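Local structure of intestinal fatty acid binding protein (Rattus norvegicus, 1ICM) at residues I114-Y117 and V122-K125. The protein binds long-chain fatty acids such as myristate inside a beta-barrel and probably carries them through the cytosol of intestinal cells. Numbering follows the deposited sequence.
Sequences IQTY and VEAK
Tyr-117 and Ala-124 form a hydrogen-bonded antiparallel pair in the hairpin of strands 112-119 and 122-130, the last two strands of the fatty-acid-binding barrel. Tyr-117 N donates to Ala-124 O over 2.9 Å in a nearly straight bond (170°), and Ala-124 N returns a more bent one to Tyr-117 O (154°). That same Tyr-117 O also receives a CA-H...O contact from Glu-123 CA at 3.2 Å. On the side of the sheet bearing Tyr-117 and Ala-124, the phenol ring comes past the alanine methyl obliquely, CD2 to CB 4.3 Å, and touches the bound myristate. With CG beside the backbone N (chi1 -43°), the ring leans back along its own strand, where its OH meets Gln-115 NE2 in a weak bond; the stronger polar partner of Gln-115 is Arg-106, through OE1.

Thr-116 and Lys-125, the adjoining non-hydrogen-bonded pair, project from the reverse side. The lysine chain runs alongside the threonine, its CD 3.7 Å from Thr-116 OG1 and 4.0 Å from Ile-114 CG2, then bends so that NZ reaches Glu-123 OE2 at 2.6 Å. Thr-116 CG2 packs beside the carboxylate, 3.8 Å from Glu-123 OE2. Inside, the hairpin thus offers the lipid an aromatic ring with polar groups close by, while Ala-124 packs on Phe-17; outside, an ion pair within one strand accompanies aliphatic contacts and probably restrains the lysine's flexible end.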
ATOM      1  N   ILE A 114       9.333  -2.275   3.787  1.00 16.47           N
ATOM      2  CA  ILE A 114       8.957  -0.928   4.163  1.00 11.55           C
ATOM      3  C   ILE A 114       8.095  -0.355   3.074  1.00 13.28           C
ATOM      4  O   ILE A 114       8.522  -0.424   1.923  1.00 13.80           O
ATOM      5  CB  ILE A 114      10.154  -0.018   4.326  1.00 13.57           C
ATOM      6  CG1 ILE A 114      11.100  -0.646   5.363  1.00 15.00           C
ATOM      7  CG2 ILE A 114       9.640   1.404   4.659  1.00 16.87           C
ATOM      8  CD1 ILE A 114      12.376   0.158   5.560  1.00 19.01           C
ATOM      9  N   GLN A 115       6.892   0.116   3.441  1.00  9.56           N
ATOM     10  CA  GLN A 115       5.997   0.694   2.449  1.00 10.54           C
ATOM     11  C   GLN A 115       5.888   2.170   2.770  1.00 16.58           C
ATOM     12  O   GLN A 115       5.413   2.522   3.856  1.00 12.24           O
ATOM     13  CB  GLN A 115       4.552   0.141   2.447  1.00 13.53           C
ATOM     14  CG  GLN A 115       4.406  -1.251   1.836  1.00 21.20           C
ATOM     15  CD  GLN A 115       2.982  -1.671   1.475  1.00 22.44           C
ATOM     16  OE1 GLN A 115       3.016  -2.642   0.583  1.00 20.69           O
ATOM     17  NE2 GLN A 115       1.909  -1.202   1.949  1.00 24.77           N
ATOM     18  N   THR A 116       6.319   3.038   1.869  1.00 10.33           N
ATOM     19  CA  THR A 116       6.229   4.468   2.163  1.00  8.66           C
ATOM     20  C   THR A 116       5.196   5.078   1.216  1.00 10.14           C
ATOM     21  O   THR A 116       5.098   4.698   0.032  1.00 10.46           O
ATOM     22  CB  THR A 116       7.583   5.128   1.816  1.00  8.04           C
ATOM     23  OG1 THR A 116       8.553   4.545   2.641  1.00 10.25           O
ATOM     24  CG2 THR A 116       7.642   6.596   2.218  1.00 12.05           C
ATOM     25  N   TYR A 117       4.463   6.060   1.733  1.00  7.32           N
ATOM     26  CA  TYR A 117       3.509   6.777   0.892  1.00 12.25           C
ATOM     27  C   TYR A 117       3.736   8.300   1.019  1.00  7.75           C
ATOM     28  O   TYR A 117       4.128   8.829   2.072  1.00  8.36           O
ATOM     29  CB  TYR A 117       2.028   6.593   1.347  1.00 15.85           C
ATOM     30  CG  TYR A 117       1.547   5.206   1.755  1.00 17.47           C
ATOM     31  CD1 TYR A 117       1.599   4.146   0.845  1.00 18.82           C
ATOM     32  CD2 TYR A 117       1.006   4.967   3.021  1.00 19.40           C
ATOM     33  CE1 TYR A 117       1.149   2.869   1.190  1.00 20.64           C
ATOM     34  CE2 TYR A 117       0.532   3.698   3.374  1.00 21.25           C
ATOM     35  CZ  TYR A 117       0.620   2.641   2.462  1.00 27.25           C
ATOM     36  OH  TYR A 117       0.180   1.376   2.795  1.00 35.20           O
ATOM     37  N   VAL A 122       2.604  15.151   2.629  1.00 10.11           N
ATOM     38  CA  VAL A 122       2.739  14.406   3.882  1.00  8.60           C
ATOM     39  C   VAL A 122       3.224  13.000   3.506  1.00  8.11           C
ATOM     40  O   VAL A 122       2.789  12.421   2.489  1.00 11.21           O
ATOM     41  CB  VAL A 122       1.354  14.227   4.526  1.00 13.74           C
ATOM     42  CG1 VAL A 122       1.500  13.506   5.861  1.00 16.69           C
ATOM     43  CG2 VAL A 122       0.780  15.621   4.776  1.00 18.81           C
ATOM     44  N   GLU A 123       4.124  12.530   4.366  1.00  9.60           N
ATOM     45  CA  GLU A 123       4.720  11.201   4.172  1.00 10.69           C
ATOM     46  C   GLU A 123       4.266  10.282   5.309  1.00 11.76           C
ATOM     47  O   GLU A 123       4.093  10.727   6.449  1.00 15.92           O
ATOM     48  CB  GLU A 123       6.258  11.374   4.330  1.00 15.21           C
ATOM     49  CG  GLU A 123       7.113  10.100   4.135  1.00 21.56           C
ATOM     50  CD  GLU A 123       8.520  10.231   4.701  1.00 28.61           C
ATOM     51  OE1 GLU A 123       8.987  11.201   5.269  1.00 27.76           O
ATOM     52  OE2 GLU A 123       9.242   9.167   4.516  1.00 32.99           O
ATOM     53  N   ALA A 124       4.120   8.991   5.015  1.00 12.45           N
ATOM     54  CA  ALA A 124       3.768   8.033   6.064  1.00 11.76           C
ATOM     55  C   ALA A 124       4.472   6.727   5.713  1.00 14.67           C
ATOM     56  O   ALA A 124       4.748   6.464   4.541  1.00 13.04           O
ATOM     57  CB  ALA A 124       2.286   7.692   6.070  1.00 13.24           C
ATOM     58  N   LYS A 125       4.737   5.869   6.697  1.00 12.40           N
ATOM     59  CA  LYS A 125       5.302   4.557   6.409  1.00 11.84           C
ATOM     60  C   LYS A 125       4.555   3.501   7.242  1.00 16.64           C
ATOM     61  O   LYS A 125       4.062   3.756   8.380  1.00 14.52           O
ATOM     62  CB  LYS A 125       6.724   4.412   6.910  1.00 15.91           C
ATOM     63  CG  LYS A 125       7.646   5.532   6.503  1.00 20.01           C
ATOM     64  CD  LYS A 125       9.029   4.940   6.322  1.00 28.68           C
ATOM     65  CE  LYS A 125      10.137   5.897   6.719  1.00 41.14           C
ATOM     66  NZ  LYS A 125      10.099   7.192   6.026  1.00 48.53           N
TER